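Local coordinates for protein putative HTH-type transcriptional regulator PH0061 (Pyrococcus horikoshii, PDB 2DBB) that probably binds specific DNA sequences as a transcriptional regulator of the AsnC family, working through an N-terminal helix-turn-helix domain, at residues S76-P79 against S80-D83; S125-L128 against Q129-N133; S22-T25 against Y26-A30; V10-Q13 against L14-I17. One frame throughout, in Å; residues are numbered along the deposited sequence.

Interaction 1. Residues S76-P79 against S80-D83; sequences SKVP and SDAD
The CG2 methyl of V78 lies across the carboxylate of D81, its carbon 3.0 Å from D81 OD2, shorter than usual for a methyl and an oxygen. CG2 gets there by standing between its own backbone N and carbonyl carbon, with CG1 opposite the carbonyl (chi1 -48°). D81 CB meanwhile rests against V78 O. V78 is the N-cap residue of helix 79-89, and its carbonyl serves two amides: A82 N at 3.2 Å, in the carbonyl plane, and D81 N at 3.0 Å, the latter bond weak because its N-H points well off the acceptor. One step on, D83 N binds P79 O at 3.0 Å and nearly straight. P79 has no amide hydrogen to offer, which costs nothing in the first turn of a helix. On another flank, S76 OG sits 3.7 Å from the buried A82 CB, and both side chains rest on I107 of strand 107-114, joining the strand's end to the new helix. D81 also packs on N133, which leads into strand 134-148. A leucine in place of D81 would probably leave the positive end of the helix without the carboxylate of its first turn. Placed third after the N-cap, that carboxylate is likely to interact favourably with the partial positive charge of the helix start.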
loop_
_atom_site.group_PDB
_atom_site.type_symbol
_atom_site.label_atom_id
_atom_site.label_comp_id
_atom_site.label_asym_id
_atom_site.label_seq_id
_atom_site.Cartn_x
_atom_site.Cartn_y
_atom_site.Cartn_z
ATOM N N SER B 76 12.372 18.693 -0.828
ATOM C CA SER B 76 13.452 19.108 0.063
ATOM C C SER B 76 14.398 20.154 -0.522
ATOM O O SER B 76 14.520 20.306 -1.739
ATOM C CB SER B 76 14.276 17.892 0.486
ATOM O OG SER B 76 13.490 16.975 1.223
ATOM N N LYS B 77 15.072 20.874 0.367
ATOM C CA LYS B 77 16.028 21.889 -0.044
ATOM C C LYS B 77 17.384 21.227 -0.290
ATOM O O LYS B 77 18.144 21.678 -1.145
ATOM C CB LYS B 77 16.166 22.958 1.042
ATOM C CG LYS B 77 14.875 23.679 1.393
ATOM C CD LYS B 77 15.109 24.664 2.536
ATOM C CE LYS B 77 13.815 25.324 2.990
ATOM N NZ LYS B 77 13.160 26.084 1.886
ATOM N N VAL B 78 17.679 20.164 0.459
ATOM C CA VAL B 78 18.944 19.439 0.322
ATOM C C VAL B 78 18.787 17.965 0.717
ATOM O O VAL B 78 17.920 17.624 1.519
ATOM C CB VAL B 78 20.057 20.061 1.213
ATOM C CG1 VAL B 78 20.101 21.567 1.035
ATOM C CG2 VAL B 78 19.823 19.710 2.665
ATOM N N PRO B 79 19.638 17.074 0.167
ATOM C CA PRO B 79 19.596 15.636 0.458
ATOM C C PRO B 79 19.661 15.327 1.949
ATOM O O PRO B 79 18.852 14.556 2.471
ATOM C CB PRO B 79 20.816 15.097 -0.284
ATOM C CG PRO B 79 20.930 16.017 -1.451
ATOM C CD PRO B 79 20.700 17.369 -0.813
ATOM N N SER B 80 20.636 15.930 2.623
ATOM C CA SER B 80 20.833 15.738 4.053
ATOM C C SER B 80 19.540 15.960 4.824
ATOM O O SER B 80 19.274 15.278 5.818
ATOM C CB SER B 80 21.905 16.702 4.571
ATOM O OG SER B 80 22.030 16.614 5.980
ATOM N N ASP B 81 18.746 16.925 4.367
ATOM C CA ASP B 81 17.477 17.233 5.012
ATOM C C ASP B 81 16.469 16.136 4.724
ATOM O O ASP B 81 15.681 15.763 5.595
ATOM C CB ASP B 81 16.922 18.575 4.524
ATOM C CG ASP B 81 17.727 19.760 5.027
ATOM O OD1 ASP B 81 18.451 19.610 6.035
ATOM O OD2 ASP B 81 17.623 20.847 4.418
ATOM N N ALA B 82 16.497 15.620 3.497
ATOM C CA ALA B 82 15.583 14.560 3.098
ATOM C C ALA B 82 15.747 13.342 4.004
ATOM O O ALA B 82 14.789 12.884 4.621
ATOM C CB ALA B 82 15.837 14.170 1.653
ATOM N N ASP B 83 16.972 12.833 4.093
ATOM C CA ASP B 83 17.253 11.662 4.916
ATOM C C ASP B 83 16.876 11.863 6.372
ATOM O O ASP B 83 16.383 10.939 7.021
ATOM C CB ASP B 83 18.730 11.280 4.810
ATOM C CG ASP B 83 19.084 10.709 3.450
ATOM O OD1 ASP B 83 18.407 9.753 3.009
ATOM O OD2 ASP B 83 20.037 11.212 2.820
#

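Interaction 2. Residues S125-L128 against Q129-N133; sequences SEFL and QRIKN
The F127 ring meets I131 obliquely: its CE2 corner comes within 3.3 Å of I131 CD1, closer than an ordinary carbon-carbon contact, while L128 CD2 reaches the same methyl at 3.8 Å. The other flat group, the R130 guanidinium, is carried off by an extended chain whose CB lies 3.2 Å from F127 O. CG of F127 stands anti to the backbone N (chi1 174°), which turns the ring toward the sheet, where its CE2 side also meets I131. There it enters the core of the ferredoxin-like βαββαβ domain characteristic of Lrp/AsnC proteins, packing on V72, V109 and L111 of the sheet and on I89 of helix 79-89, with I131 beside it on I74. An alanine at F127 would probably open a gap between helix and sheet and leave I131 CD1 without its aromatic neighbour. The backbone tightens as the chain leaves helix 117-129. Q129 N still bonds four residues back, to S125 O at 3.1 Å, but R130 N turns to F127 O and I131 N to L128 O, each three back, the last of these 2.8 Å long, as the chain heads for strand 134-148.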
loop_
_atom_site.group_PDB
_atom_site.type_symbol
_atom_site.label_atom_id
_atom_site.label_comp_id
_atom_site.label_asym_id
_atom_site.label_seq_id
_atom_site.Cartn_x
_atom_site.Cartn_y
_atom_site.Cartn_z
ATOM N N SER B 125 -1.332 18.696 11.426
ATOM C CA SER B 125 -0.511 19.793 11.937
ATOM C C SER B 125 0.621 19.235 12.774
ATOM O O SER B 125 1.749 19.704 12.687
ATOM C CB SER B 125 -1.348 20.744 12.796
ATOM O OG SER B 125 -2.394 21.310 12.032
ATOM N N GLU B 126 0.322 18.235 13.598
ATOM C CA GLU B 126 1.359 17.637 14.426
ATOM C C GLU B 126 2.427 17.017 13.543
ATOM O O GLU B 126 3.618 17.204 13.776
ATOM C CB GLU B 126 0.786 16.552 15.335
ATOM C CG GLU B 126 -0.113 17.060 16.437
ATOM C CD GLU B 126 0.018 16.229 17.698
ATOM O OE1 GLU B 126 -0.091 14.985 17.609
ATOM O OE2 GLU B 126 0.235 16.822 18.779
ATOM N N PHE B 127 1.996 16.273 12.529
ATOM C CA PHE B 127 2.937 15.635 11.624
ATOM C C PHE B 127 3.810 16.657 10.910
ATOM O O PHE B 127 5.026 16.501 10.832
ATOM C CB PHE B 127 2.201 14.791 10.574
ATOM C CG PHE B 127 3.114 14.222 9.530
ATOM C CD1 PHE B 127 3.969 13.168 9.837
ATOM C CD2 PHE B 127 3.172 14.784 8.259
ATOM C CE1 PHE B 127 4.869 12.685 8.900
ATOM C CE2 PHE B 127 4.071 14.307 7.311
ATOM C CZ PHE B 127 4.922 13.258 7.632
ATOM N N LEU B 128 3.183 17.704 10.389
ATOM C CA LEU B 128 3.908 18.731 9.652
ATOM C C LEU B 128 4.975 19.446 10.485
ATOM O O LEU B 128 5.993 19.880 9.944
ATOM C CB LEU B 128 2.917 19.741 9.056
ATOM C CG LEU B 128 1.959 19.119 8.025
ATOM C CD1 LEU B 128 0.932 20.132 7.580
ATOM C CD2 LEU B 128 2.750 18.586 6.834
ATOM N N GLN B 129 4.751 19.568 11.790
ATOM C CA GLN B 129 5.734 20.225 12.650
ATOM C C GLN B 129 7.053 19.470 12.583
ATOM O O GLN B 129 8.122 20.051 12.755
ATOM C CB GLN B 129 5.247 20.279 14.105
ATOM C CG GLN B 129 4.057 21.200 14.320
ATOM C CD GLN B 129 3.664 21.323 15.781
ATOM O OE1 GLN B 129 3.287 20.340 16.425
ATOM N NE2 GLN B 129 3.754 22.536 16.312
ATOM N N ARG B 130 6.963 18.171 12.312
ATOM C CA ARG B 130 8.134 17.310 12.218
ATOM C C ARG B 130 8.866 17.459 10.895
ATOM O O ARG B 130 9.935 16.889 10.701
ATOM C CB ARG B 130 7.712 15.858 12.423
ATOM C CG ARG B 130 7.261 15.569 13.843
ATOM C CD ARG B 130 6.377 14.346 13.910
ATOM N NE ARG B 130 6.124 13.937 15.289
ATOM C CZ ARG B 130 7.040 13.390 16.080
ATOM N NH1 ARG B 130 8.271 13.184 15.629
ATOM N NH2 ARG B 130 6.726 13.049 17.323
ATOM N N ILE B 131 8.293 18.226 9.978
ATOM C CA ILE B 131 8.925 18.434 8.685
ATOM C C ILE B 131 9.581 19.806 8.635
ATOM O O ILE B 131 8.907 20.827 8.499
ATOM C CB ILE B 131 7.906 18.329 7.533
ATOM C CG1 ILE B 131 7.221 16.964 7.573
ATOM C CG2 ILE B 131 8.613 18.528 6.197
ATOM C CD1 ILE B 131 6.145 16.800 6.535
ATOM N N LYS B 132 10.902 19.830 8.756
ATOM C CA LYS B 132 11.626 21.090 8.719
ATOM C C LYS B 132 12.505 21.147 7.481
ATOM O O LYS B 132 12.857 20.111 6.913
ATOM C CB LYS B 132 12.515 21.248 9.964
ATOM C CG LYS B 132 11.823 21.041 11.312
ATOM C CD LYS B 132 11.891 19.585 11.753
ATOM C CE LYS B 132 11.381 19.416 13.180
ATOM N NZ LYS B 132 11.442 17.999 13.648
ATOM N N ASN B 133 12.844 22.362 7.061
ATOM C CA ASN B 133 13.722 22.561 5.913
ATOM C C ASN B 133 13.158 22.062 4.583
ATOM O O ASN B 133 13.897 21.522 3.753
ATOM C CB ASN B 133 15.067 21.875 6.179
ATOM C CG ASN B 133 15.666 22.256 7.526
ATOM O OD1 ASN B 133 16.569 21.583 8.027
ATOM N ND2 ASN B 133 15.170 23.342 8.115
#

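Interaction 3. Residues S22-T25 against Y26-A30; sequences SRLT and YRELA
Helix 26-32 opens with L29 N bonded to T25 O at 3.0 Å, nearly straight, T25 being the N-cap residue. Its side chain and that of E28 then exchange bonds with each other's backbone. T25 OG1, set between its own N and carbonyl carbon (chi1 66°), accepts from E28 N at 3.2 Å with an N-H angle of 168°. In return E28 OE1 takes T25 N at 3.0 Å, on the anti side of the carboxylate and 17° out of its plane; T25 OG1 adds a weak bond to the same oxygen. A water gives one hydrogen to E28 OE1, at 2.6 Å, and the other to R23 O. OE1 is thus gripped from several directions, which fixes the turn of the carboxylate. L24 CD2 lies 3.6 Å from E28 OE1, the two side chains crossing at about a right angle, and L24 CB touches L29 CD2 at 3.9 Å. Both leucines also pack on I17 of helix 9-18. R23 NH1 bonds S22 O and L24 O of the second subunit, so the loop forms part of the dimer interface. The paired T25 and E28 bonds make a capping box, and the L24-L29 contact across it is a hydrophobic staple; together they start the first helix of the predicted helix-turn-helix motif.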
loop_
_atom_site.group_PDB
_atom_site.type_symbol
_atom_site.label_atom_id
_atom_site.label_comp_id
_atom_site.label_asym_id
_atom_site.label_seq_id
_atom_site.Cartn_x
_atom_site.Cartn_y
_atom_site.Cartn_z
ATOM N N SER B 22 -2.984 -14.564 1.508
ATOM C CA SER B 22 -1.841 -14.883 2.338
ATOM C C SER B 22 -2.088 -15.960 3.388
ATOM O O SER B 22 -1.165 -16.319 4.119
ATOM C CB SER B 22 -1.340 -13.613 3.028
ATOM O OG SER B 22 -2.311 -13.125 3.939
ATOM N N ARG B 23 -3.314 -16.472 3.483
ATOM C CA ARG B 23 -3.608 -17.503 4.481
ATOM C C ARG B 23 -3.667 -18.919 3.919
ATOM O O ARG B 23 -4.006 -19.857 4.634
ATOM C CB ARG B 23 -4.916 -17.195 5.227
ATOM C CG ARG B 23 -4.836 -15.992 6.153
ATOM C CD ARG B 23 -6.103 -15.850 7.002
ATOM N NE ARG B 23 -6.255 -16.947 7.957
ATOM C CZ ARG B 23 -5.679 -16.994 9.156
ATOM N NH1 ARG B 23 -4.904 -16.001 9.573
ATOM N NH2 ARG B 23 -5.873 -18.047 9.941
ATOM N N LEU B 24 -3.336 -19.084 2.645
ATOM C CA LEU B 24 -3.344 -20.410 2.043
ATOM C C LEU B 24 -2.302 -21.294 2.735
ATOM O O LEU B 24 -1.154 -20.894 2.896
ATOM C CB LEU B 24 -3.039 -20.306 0.546
ATOM C CG LEU B 24 -4.163 -19.697 -0.293
ATOM C CD1 LEU B 24 -3.639 -19.308 -1.664
ATOM C CD2 LEU B 24 -5.305 -20.695 -0.406
ATOM N N THR B 25 -2.710 -22.488 3.153
ATOM C CA THR B 25 -1.802 -23.419 3.821
ATOM C C THR B 25 -0.794 -23.951 2.806
ATOM O O THR B 25 -1.054 -23.907 1.599
ATOM C CB THR B 25 -2.563 -24.626 4.413
ATOM O OG1 THR B 25 -3.124 -25.407 3.347
ATOM C CG2 THR B 25 -3.688 -24.153 5.326
ATOM N N TYR B 26 0.345 -24.452 3.289
ATOM C CA TYR B 26 1.371 -24.991 2.398
ATOM C C TYR B 26 0.795 -26.112 1.529
ATOM O O TYR B 26 1.192 -26.297 0.379
ATOM C CB TYR B 26 2.563 -25.533 3.201
ATOM C CG TYR B 26 3.299 -24.485 4.009
ATOM C CD1 TYR B 26 3.237 -23.139 3.657
ATOM C CD2 TYR B 26 4.074 -24.841 5.114
ATOM C CE1 TYR B 26 3.921 -22.169 4.378
ATOM C CE2 TYR B 26 4.773 -23.869 5.847
ATOM C CZ TYR B 26 4.687 -22.536 5.469
ATOM O OH TYR B 26 5.353 -21.559 6.171
ATOM N N ARG B 27 -0.145 -26.857 2.096
ATOM C CA ARG B 27 -0.791 -27.954 1.390
ATOM C C ARG B 27 -1.583 -27.408 0.189
ATOM O O ARG B 27 -1.428 -27.898 -0.929
ATOM C CB ARG B 27 -1.697 -28.717 2.371
ATOM C CG ARG B 27 -2.533 -29.816 1.751
ATOM C CD ARG B 27 -3.155 -30.737 2.816
ATOM N NE ARG B 27 -2.170 -31.639 3.422
ATOM C CZ ARG B 27 -1.435 -31.349 4.492
ATOM N NH1 ARG B 27 -1.565 -30.172 5.100
ATOM N NH2 ARG B 27 -0.561 -32.237 4.955
ATOM N N GLU B 28 -2.411 -26.391 0.416
ATOM C CA GLU B 28 -3.185 -25.788 -0.667
ATOM C C GLU B 28 -2.238 -25.217 -1.730
ATOM O O GLU B 28 -2.467 -25.366 -2.930
ATOM C CB GLU B 28 -4.077 -24.660 -0.132
ATOM C CG GLU B 28 -5.276 -25.109 0.693
ATOM C CD GLU B 28 -6.037 -23.930 1.285
ATOM O OE1 GLU B 28 -5.485 -23.250 2.182
ATOM O OE2 GLU B 28 -7.179 -23.672 0.847
ATOM N N LEU B 29 -1.174 -24.554 -1.286
ATOM C CA LEU B 29 -0.204 -23.985 -2.219
ATOM C C LEU B 29 0.446 -25.099 -3.038
ATOM O O LEU B 29 0.592 -24.983 -4.257
ATOM C CB LEU B 29 0.873 -23.204 -1.459
ATOM C CG LEU B 29 0.395 -21.936 -0.746
ATOM C CD1 LEU B 29 1.487 -21.417 0.168
ATOM C CD2 LEU B 29 0.012 -20.889 -1.784
ATOM N N ALA B 30 0.831 -26.182 -2.368
ATOM C CA ALA B 30 1.464 -27.305 -3.053
ATOM C C ALA B 30 0.525 -27.890 -4.113
ATOM O O ALA B 30 0.956 -28.246 -5.210
ATOM C CB ALA B 30 1.870 -28.382 -2.046
HETATM O O HOH W 1 -6.411 -21.614 4.009
#

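Interaction 4. Residues V10-Q13 against L14-I17; sequences VDMQ and LVKI
The M12 CE methyl presses on V15 CG1 at 3.5 Å, tighter than usual for two carbons. CG of M12 leaves anti to the backbone N (chi1 -169°), and bends at the next two torsions bring the thioether round toward the next turn. K16 crosses it obliquely, its CG over M12 O at 3.2 Å; NZ is modelled so near the same methyl that the details of that approach are doubtful. On other flanks V15 CG2 lies 3.4 Å from D11 O, and I17 CG1 sits 3.1 Å from Q13 O. Beneath these side chains runs a regular alpha-helical backbone, each amide bonded four residues back: L14 N to V10 O, V15 N to D11 O, K16 N to M12 O at 2.9 Å and I17 N to Q13 O at 2.8 Å. Further out, D11 OD1 forms a salt bridge with R43, tying this helix to helix 37-49. L65 of the second subunit packs on M12 and V15, and K16 NZ makes a weak hydrogen bond to Y67 OH there. L14 and I17 turn to the other helices of the domain: both meet L29 of helix 26-32, L14 also touches I44 of helix 37-49, and I17 reaches I32.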
loop_
_atom_site.group_PDB
_atom_site.type_symbol
_atom_site.label_atom_id
_atom_site.label_comp_id
_atom_site.label_asym_id
_atom_site.label_seq_id
_atom_site.Cartn_x
_atom_site.Cartn_y
_atom_site.Cartn_z
ATOM N N VAL B 10 8.888 -20.312 -9.925
ATOM C CA VAL B 10 7.920 -20.791 -8.947
ATOM C C VAL B 10 7.816 -19.827 -7.767
ATOM O O VAL B 10 6.742 -19.652 -7.196
ATOM C CB VAL B 10 8.296 -22.190 -8.428
ATOM C CG1 VAL B 10 7.361 -22.599 -7.297
ATOM C CG2 VAL B 10 8.218 -23.195 -9.571
ATOM N N ASP B 11 8.930 -19.202 -7.399
ATOM C CA ASP B 11 8.912 -18.252 -6.294
ATOM C C ASP B 11 8.017 -17.066 -6.648
ATOM O O ASP B 11 7.268 -16.572 -5.807
ATOM C CB ASP B 11 10.321 -17.748 -5.973
ATOM C CG ASP B 11 11.200 -18.819 -5.345
ATOM O OD1 ASP B 11 10.774 -19.442 -4.349
ATOM O OD2 ASP B 11 12.327 -19.029 -5.840
ATOM N N MET B 12 8.087 -16.613 -7.896
ATOM C CA MET B 12 7.270 -15.483 -8.317
ATOM C C MET B 12 5.782 -15.843 -8.289
ATOM O O MET B 12 4.960 -15.045 -7.857
ATOM C CB MET B 12 7.672 -15.017 -9.719
ATOM C CG MET B 12 7.048 -13.679 -10.145
ATOM S SD MET B 12 7.526 -12.228 -9.132
ATOM C CE MET B 12 6.047 -11.960 -8.211
ATOM N N GLN B 13 5.440 -17.044 -8.740
ATOM C CA GLN B 13 4.040 -17.472 -8.742
ATOM C C GLN B 13 3.532 -17.478 -7.307
ATOM O O GLN B 13 2.435 -17.007 -7.012
ATOM C CB GLN B 13 3.914 -18.874 -9.337
ATOM C CG GLN B 13 4.450 -18.987 -10.756
ATOM C CD GLN B 13 4.415 -20.412 -11.284
ATOM O OE1 GLN B 13 4.704 -21.359 -10.557
ATOM N NE2 GLN B 13 4.080 -20.564 -12.560
ATOM N N LEU B 14 4.366 -18.007 -6.422
ATOM C CA LEU B 14 4.069 -18.100 -5.004
ATOM C C LEU B 14 3.795 -16.699 -4.437
ATOM O O LEU B 14 2.866 -16.498 -3.663
ATOM C CB LEU B 14 5.265 -18.758 -4.316
ATOM C CG LEU B 14 5.123 -19.534 -3.012
ATOM C CD1 LEU B 14 3.866 -20.396 -3.013
ATOM C CD2 LEU B 14 6.358 -20.401 -2.854
ATOM N N VAL B 15 4.609 -15.731 -4.838
ATOM C CA VAL B 15 4.437 -14.360 -4.386
ATOM C C VAL B 15 3.110 -13.813 -4.907
ATOM O O VAL B 15 2.344 -13.185 -4.169
ATOM C CB VAL B 15 5.611 -13.483 -4.877
ATOM C CG1 VAL B 15 5.238 -12.009 -4.808
ATOM C CG2 VAL B 15 6.846 -13.762 -4.017
ATOM N N LYS B 16 2.845 -14.060 -6.184
ATOM C CA LYS B 16 1.609 -13.612 -6.818
ATOM C C LYS B 16 0.389 -14.182 -6.082
ATOM O O LYS B 16 -0.572 -13.468 -5.808
ATOM C CB LYS B 16 1.589 -14.069 -8.283
ATOM C CG LYS B 16 2.569 -13.348 -9.205
ATOM C CD LYS B 16 2.058 -11.956 -9.566
ATOM C CE LYS B 16 2.863 -11.313 -10.696
ATOM N NZ LYS B 16 4.249 -10.935 -10.292
ATOM N N ILE B 17 0.440 -15.472 -5.759
ATOM C CA ILE B 17 -0.660 -16.136 -5.069
ATOM C C ILE B 17 -0.868 -15.622 -3.644
ATOM O O ILE B 17 -1.990 -15.293 -3.258
ATOM C CB ILE B 17 -0.442 -17.665 -5.049
ATOM C CG1 ILE B 17 -0.408 -18.190 -6.491
ATOM C CG2 ILE B 17 -1.557 -18.355 -4.261
ATOM C CD1 ILE B 17 -0.085 -19.664 -6.615
#

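Overall arrangement
Along the chain the order is interaction 4, 3, 1, 2, and the four fall into two clusters on opposite sides of the chain's centre. Interactions 3 and 4, centres 12 Å apart, belong to the DNA-binding domain, where I17 and L14 of helix 9-18 pack on L24 and L29 at the start of helix 26-32; both contacts also reach the second subunit. Interactions 1 and 2, centres 14 Å apart, stand at the sheet's helix-bearing side, one where helix 79-89 begins and the other where helix 117-129 gives way to its loop, with N133 touching K77 and D81. Some 37 to 44 Å separates centres between clusters, consistent with two distinct domains.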